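Local atomic coordinates of microcin B17-processing protein McbB (Escherichia coli str. K-12 substr. MG1655, PDB entry 6GRH), a protein that is required to process the inactive microcin B17 precursor peptide McbA into the active antibiotic peptide. Residues W142-K154 and Y225-R239. Sequence-based numbering, arbitrary orientation.
Sequences WLHLENYHSDIVK and YQMTLPALALGESER
Glu146 and Arg239 form a side-on salt bridge. Arg239 NE reaches Glu146 OE2 at 2.8 Å, and Arg239 NH2 donates to Glu146 OE1 at 2.9 Å. The carboxylate and guanidinium planes are tilted by 28°, so the fork is twisted; both bonds stay close to the guanidinium plane and come from the syn side. Leu234 CD1 packs on Glu146 CD at 3.6 Å, beside the ion pair. The ring of Tyr148, with CG anti to the backbone N (chi1 177°), takes Leu229 CD1 over one face, a CH-pi contact 3.7 Å from the ring centroid. Tyr148 OH hydrogen-bonds His193 on helix 193-204. A water bridges Tyr148 O and Leu229 N. His149 lies with one ring face under Met227 O; Gln226 NE2 stands at the ring edge, 3.7 Å from His149 CE1, with ring and amide planes 85° apart. Ser150 pairs twice with Met227: Ser150 N donates to Met227 O at 3.0 Å, and Ser150 OG accepts from Met227 N. A second water joins Ser150 OG, Asp151 OD1 and Tyr225 O. This is the beta-loop-alpha connection after parallel strand 139-144 of the mixed sheet: His149 ND1 accepts from Asp151 N, N-capping helix 150-160, and extended segment 225-235 lies against the loop.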
loop_
_atom_site.group_PDB
_atom_site.type_symbol
_atom_site.label_atom_id
_atom_site.label_comp_id
_atom_site.label_asym_id
_atom_site.label_seq_id
_atom_site.Cartn_x
_atom_site.Cartn_y
_atom_site.Cartn_z
ATOM N N TRP B 142 9.619 28.079 0.187
ATOM C CA TRP B 142 9.838 27.053 -0.808
ATOM C C TRP B 142 11.333 26.919 -1.060
ATOM O O TRP B 142 11.961 27.847 -1.541
ATOM C CB TRP B 142 9.115 27.383 -2.125
ATOM C CG TRP B 142 9.057 26.185 -3.041
ATOM C CD1 TRP B 142 10.139 25.491 -3.555
ATOM C CD2 TRP B 142 7.897 25.509 -3.513
ATOM N NE1 TRP B 142 9.707 24.456 -4.333
ATOM C CE2 TRP B 142 8.344 24.417 -4.303
ATOM C CE3 TRP B 142 6.523 25.715 -3.355
ATOM C CZ2 TRP B 142 7.466 23.529 -4.933
ATOM C CZ3 TRP B 142 5.643 24.836 -3.969
ATOM C CH2 TRP B 142 6.124 23.748 -4.750
ATOM N N LEU B 143 11.910 25.755 -0.723
ATOM C CA LEU B 143 13.319 25.489 -0.985
ATOM C C LEU B 143 13.447 24.548 -2.173
ATOM O O LEU B 143 13.012 23.413 -2.086
ATOM C CB LEU B 143 13.967 24.888 0.244
ATOM C CG LEU B 143 15.407 24.390 0.164
ATOM C CD1 LEU B 143 16.390 25.489 -0.230
ATOM C CD2 LEU B 143 15.782 23.781 1.521
ATOM N N HIS B 144 14.048 25.015 -3.265
ATOM C CA HIS B 144 14.173 24.223 -4.476
ATOM C C HIS B 144 15.655 24.000 -4.740
ATOM O O HIS B 144 16.401 24.960 -4.904
ATOM C CB HIS B 144 13.503 24.912 -5.660
ATOM C CG HIS B 144 13.730 24.220 -6.962
ATOM N ND1 HIS B 144 13.129 23.024 -7.272
ATOM C CD2 HIS B 144 14.546 24.512 -7.995
ATOM C CE1 HIS B 144 13.540 22.630 -8.465
ATOM N NE2 HIS B 144 14.372 23.533 -8.942
ATOM N N LEU B 145 16.059 22.725 -4.821
ATOM C CA LEU B 145 17.449 22.340 -5.063
ATOM C C LEU B 145 17.621 21.445 -6.294
ATOM O O LEU B 145 17.017 20.363 -6.359
ATOM C CB LEU B 145 17.993 21.598 -3.843
ATOM C CG LEU B 145 18.028 22.415 -2.551
ATOM C CD1 LEU B 145 18.494 21.562 -1.382
ATOM C CD2 LEU B 145 18.932 23.625 -2.715
ATOM N N GLU B 146 18.414 21.897 -7.265
ATOM C CA GLU B 146 18.944 21.025 -8.321
ATOM C C GLU B 146 20.098 20.172 -7.818
ATOM O O GLU B 146 20.189 18.982 -8.130
ATOM C CB GLU B 146 19.394 21.826 -9.552
ATOM C CG GLU B 146 18.236 22.222 -10.425
ATOM C CD GLU B 146 18.584 22.696 -11.829
ATOM O OE1 GLU B 146 19.715 22.500 -12.335
ATOM O OE2 GLU B 146 17.651 23.238 -12.437
ATOM N N ASN B 147 20.989 20.771 -7.044
ATOM C CA ASN B 147 22.109 20.044 -6.485
ATOM C C ASN B 147 21.843 19.828 -5.000
ATOM O O ASN B 147 22.168 20.657 -4.162
ATOM C CB ASN B 147 23.393 20.783 -6.775
ATOM C CG ASN B 147 23.573 21.017 -8.258
ATOM O OD1 ASN B 147 23.469 20.078 -9.063
ATOM N ND2 ASN B 147 23.795 22.276 -8.646
ATOM N N TYR B 148 21.238 18.684 -4.701
ATOM C CA TYR B 148 20.748 18.397 -3.360
ATOM C C TYR B 148 21.907 18.088 -2.395
ATOM O O TYR B 148 22.849 17.425 -2.749
ATOM C CB TYR B 148 19.786 17.213 -3.405
ATOM C CG TYR B 148 19.295 16.818 -2.057
ATOM C CD1 TYR B 148 18.161 17.394 -1.516
ATOM C CD2 TYR B 148 19.997 15.872 -1.291
ATOM C CE1 TYR B 148 17.738 17.057 -0.242
ATOM C CE2 TYR B 148 19.576 15.514 -0.032
ATOM C CZ TYR B 148 18.447 16.109 0.494
ATOM O OH TYR B 148 18.022 15.732 1.732
ATOM N N HIS B 149 21.815 18.601 -1.186
ATOM C CA HIS B 149 22.601 18.103 -0.061
ATOM C C HIS B 149 21.722 18.317 1.156
ATOM O O HIS B 149 21.142 19.406 1.299
ATOM C CB HIS B 149 23.947 18.827 0.106
ATOM C CG HIS B 149 24.911 18.075 0.975
ATOM N ND1 HIS B 149 24.701 17.886 2.322
ATOM C CD2 HIS B 149 26.058 17.417 0.680
ATOM C CE1 HIS B 149 25.678 17.151 2.824
ATOM N NE2 HIS B 149 26.516 16.852 1.846
ATOM N N SER B 150 21.631 17.302 2.022
ATOM C CA SER B 150 20.820 17.369 3.241
ATOM C C SER B 150 21.200 18.494 4.196
ATOM O O SER B 150 20.327 19.019 4.866
ATOM C CB SER B 150 20.843 16.030 4.002
ATOM O OG SER B 150 22.152 15.654 4.368
ATOM N N ASP B 151 22.487 18.834 4.275
ATOM C CA ASP B 151 22.960 19.984 5.057
ATOM C C ASP B 151 22.289 21.315 4.702
ATOM O O ASP B 151 22.130 22.161 5.568
ATOM C CB ASP B 151 24.485 20.170 4.929
ATOM C CG ASP B 151 25.284 19.212 5.799
ATOM O OD1 ASP B 151 24.701 18.459 6.612
ATOM O OD2 ASP B 151 26.524 19.224 5.681
ATOM N N ILE B 152 21.912 21.502 3.435
ATOM C CA ILE B 152 21.233 22.737 3.012
ATOM C C ILE B 152 19.855 22.813 3.660
ATOM O O ILE B 152 19.471 23.833 4.198
ATOM C CB ILE B 152 21.090 22.807 1.496
ATOM C CG1 ILE B 152 22.489 22.867 0.849
ATOM C CG2 ILE B 152 20.232 23.997 1.113
ATOM C CD1 ILE B 152 22.488 22.657 -0.647
ATOM N N VAL B 153 19.121 21.702 3.632
ATOM C CA VAL B 153 17.814 21.645 4.267
ATOM C C VAL B 153 17.958 21.872 5.764
ATOM O O VAL B 153 17.169 22.604 6.360
ATOM C CB VAL B 153 17.080 20.313 3.979
ATOM C CG1 VAL B 153 15.710 20.289 4.659
ATOM C CG2 VAL B 153 16.916 20.115 2.484
ATOM N N LYS B 154 18.972 21.264 6.368
ATOM C CA LYS B 154 19.191 21.395 7.797
ATOM C C LYS B 154 19.493 22.845 8.211
ATOM O O LYS B 154 18.975 23.314 9.218
ATOM C CB LYS B 154 20.325 20.460 8.211
ATOM C CG LYS B 154 20.690 20.444 9.675
ATOM C CD LYS B 154 21.728 19.333 9.886
ATOM C CE LYS B 154 22.297 19.339 11.283
ATOM N NZ LYS B 154 21.388 18.565 12.176
ATOM N N TYR B 225 24.502 12.059 9.936
ATOM C CA TYR B 225 23.403 11.993 8.983
ATOM C C TYR B 225 23.655 13.012 7.912
ATOM O O TYR B 225 23.542 14.219 8.158
ATOM C CB TYR B 225 22.032 12.257 9.644
ATOM C CG TYR B 225 20.855 12.013 8.707
ATOM C CD1 TYR B 225 20.411 13.002 7.849
ATOM C CD2 TYR B 225 20.195 10.778 8.676
ATOM C CE1 TYR B 225 19.342 12.786 6.984
ATOM C CE2 TYR B 225 19.118 10.549 7.814
ATOM C CZ TYR B 225 18.687 11.570 6.977
ATOM O OH TYR B 225 17.631 11.375 6.095
ATOM N N GLN B 226 24.049 12.542 6.735
ATOM C CA GLN B 226 24.187 13.439 5.601
ATOM C C GLN B 226 24.122 12.666 4.304
ATOM O O GLN B 226 24.524 11.487 4.252
ATOM C CB GLN B 226 25.464 14.292 5.690
ATOM C CG GLN B 226 26.740 13.716 5.077
ATOM C CD GLN B 226 27.984 14.437 5.578
ATOM O OE1 GLN B 226 28.860 13.826 6.204
ATOM N NE2 GLN B 226 28.055 15.746 5.333
ATOM N N MET B 227 23.614 13.322 3.261
ATOM C CA MET B 227 23.554 12.691 1.956
ATOM C C MET B 227 23.286 13.617 0.789
ATOM O O MET B 227 22.748 14.717 0.934
ATOM C CB MET B 227 22.468 11.641 1.963
ATOM C CG MET B 227 21.191 12.140 2.595
ATOM S SD MET B 227 19.911 11.108 1.944
ATOM C CE MET B 227 18.504 11.827 2.792
ATOM N N THR B 228 23.667 13.098 -0.369
ATOM C CA THR B 228 23.310 13.629 -1.661
ATOM C C THR B 228 22.385 12.591 -2.297
ATOM O O THR B 228 22.186 11.509 -1.729
ATOM C CB THR B 228 24.571 13.812 -2.511
ATOM O OG1 THR B 228 25.219 12.548 -2.641
ATOM C CG2 THR B 228 25.534 14.810 -1.843
ATOM N N LEU B 229 21.833 12.904 -3.465
ATOM C CA LEU B 229 20.860 12.020 -4.115
ATOM C C LEU B 229 21.197 11.841 -5.584
ATOM O O LEU B 229 21.398 12.836 -6.271
ATOM C CB LEU B 229 19.459 12.613 -4.024
ATOM C CG LEU B 229 18.860 12.824 -2.643
ATOM C CD1 LEU B 229 17.546 13.593 -2.745
ATOM C CD2 LEU B 229 18.675 11.503 -1.903
ATOM N N PRO B 230 21.240 10.583 -6.074
ATOM C CA PRO B 230 21.398 10.401 -7.506
ATOM C C PRO B 230 20.126 10.863 -8.283
ATOM O O PRO B 230 18.992 10.753 -7.777
ATOM C CB PRO B 230 21.656 8.888 -7.646
ATOM C CG PRO B 230 20.945 8.287 -6.495
ATOM C CD PRO B 230 20.987 9.302 -5.376
ATOM N N ALA B 231 20.343 11.413 -9.471
ATOM C CA ALA B 231 19.258 11.890 -10.330
ATOM C C ALA B 231 19.723 12.053 -11.749
ATOM O O ALA B 231 20.912 12.184 -11.990
ATOM C CB ALA B 231 18.710 13.225 -9.844
ATOM N N LEU B 232 18.789 12.021 -12.697
ATOM C CA LEU B 232 19.133 12.211 -14.104
ATOM C C LEU B 232 19.468 13.678 -14.326
ATOM O O LEU B 232 18.958 14.553 -13.626
ATOM C CB LEU B 232 17.995 11.784 -15.037
ATOM C CG LEU B 232 17.814 10.292 -15.363
ATOM C CD1 LEU B 232 16.866 10.164 -16.543
ATOM C CD2 LEU B 232 19.119 9.575 -15.672
ATOM N N ALA B 233 20.340 13.912 -15.299
ATOM C CA ALA B 233 20.769 15.252 -15.708
ATOM C C ALA B 233 19.572 16.025 -16.282
ATOM O O ALA B 233 18.773 15.482 -17.028
ATOM C CB ALA B 233 21.899 15.165 -16.731
ATOM N N LEU B 234 19.454 17.289 -15.914
ATOM C CA LEU B 234 18.313 18.086 -16.279
ATOM C C LEU B 234 18.574 18.866 -17.547
ATOM O O LEU B 234 19.671 19.377 -17.737
ATOM C CB LEU B 234 17.944 19.044 -15.148
ATOM C CG LEU B 234 17.507 18.380 -13.846
ATOM C CD1 LEU B 234 17.233 19.451 -12.803
ATOM C CD2 LEU B 234 16.258 17.554 -14.056
ATOM N N GLY B 235 17.558 18.939 -18.407
ATOM C CA GLY B 235 17.569 19.792 -19.580
ATOM C C GLY B 235 16.562 20.897 -19.371
ATOM O O GLY B 235 15.863 20.913 -18.328
ATOM N N GLU B 236 16.467 21.803 -20.357
ATOM C CA GLU B 236 15.504 22.893 -20.324
ATOM C C GLU B 236 14.068 22.387 -20.137
ATOM O O GLU B 236 13.304 22.984 -19.380
ATOM C CB GLU B 236 15.581 23.792 -21.573
ATOM C CG GLU B 236 14.789 25.104 -21.447
ATOM C CD GLU B 236 14.384 25.811 -22.763
ATOM O OE1 GLU B 236 15.208 26.021 -23.676
ATOM O OE2 GLU B 236 13.190 26.205 -22.873
ATOM N N SER B 237 13.686 21.297 -20.801
ATOM C CA SER B 237 12.288 20.865 -20.705
ATOM C C SER B 237 11.938 20.357 -19.297
ATOM O O SER B 237 10.856 20.628 -18.806
ATOM C CB SER B 237 11.946 19.824 -21.768
ATOM O OG SER B 237 12.547 18.585 -21.446
ATOM N N GLU B 238 12.856 19.637 -18.638
ATOM C CA GLU B 238 12.617 19.174 -17.273
ATOM C C GLU B 238 12.462 20.373 -16.316
ATOM O O GLU B 238 11.589 20.387 -15.456
ATOM C CB GLU B 238 13.725 18.253 -16.767
ATOM C CG GLU B 238 13.698 16.848 -17.350
ATOM C CD GLU B 238 14.257 16.734 -18.759
ATOM O OE1 GLU B 238 14.929 17.673 -19.256
ATOM O OE2 GLU B 238 13.992 15.690 -19.399
ATOM N N ARG B 239 13.307 21.376 -16.499
ATOM C CA ARG B 239 13.193 22.611 -15.706
ATOM C C ARG B 239 11.851 23.324 -15.913
ATOM O O ARG B 239 11.253 23.791 -14.946
ATOM C CB ARG B 239 14.355 23.568 -15.981
ATOM C CG ARG B 239 15.673 23.047 -15.504
ATOM C CD ARG B 239 16.809 24.009 -15.757
ATOM N NE ARG B 239 18.024 23.439 -15.184
ATOM C CZ ARG B 239 18.982 22.807 -15.863
ATOM N NH1 ARG B 239 18.961 22.696 -17.206
ATOM N NH2 ARG B 239 20.008 22.310 -15.199
HETATM O O HOH W 1 22.695 15.474 -4.755
HETATM O O HOH W 2 22.866 16.504 6.719
#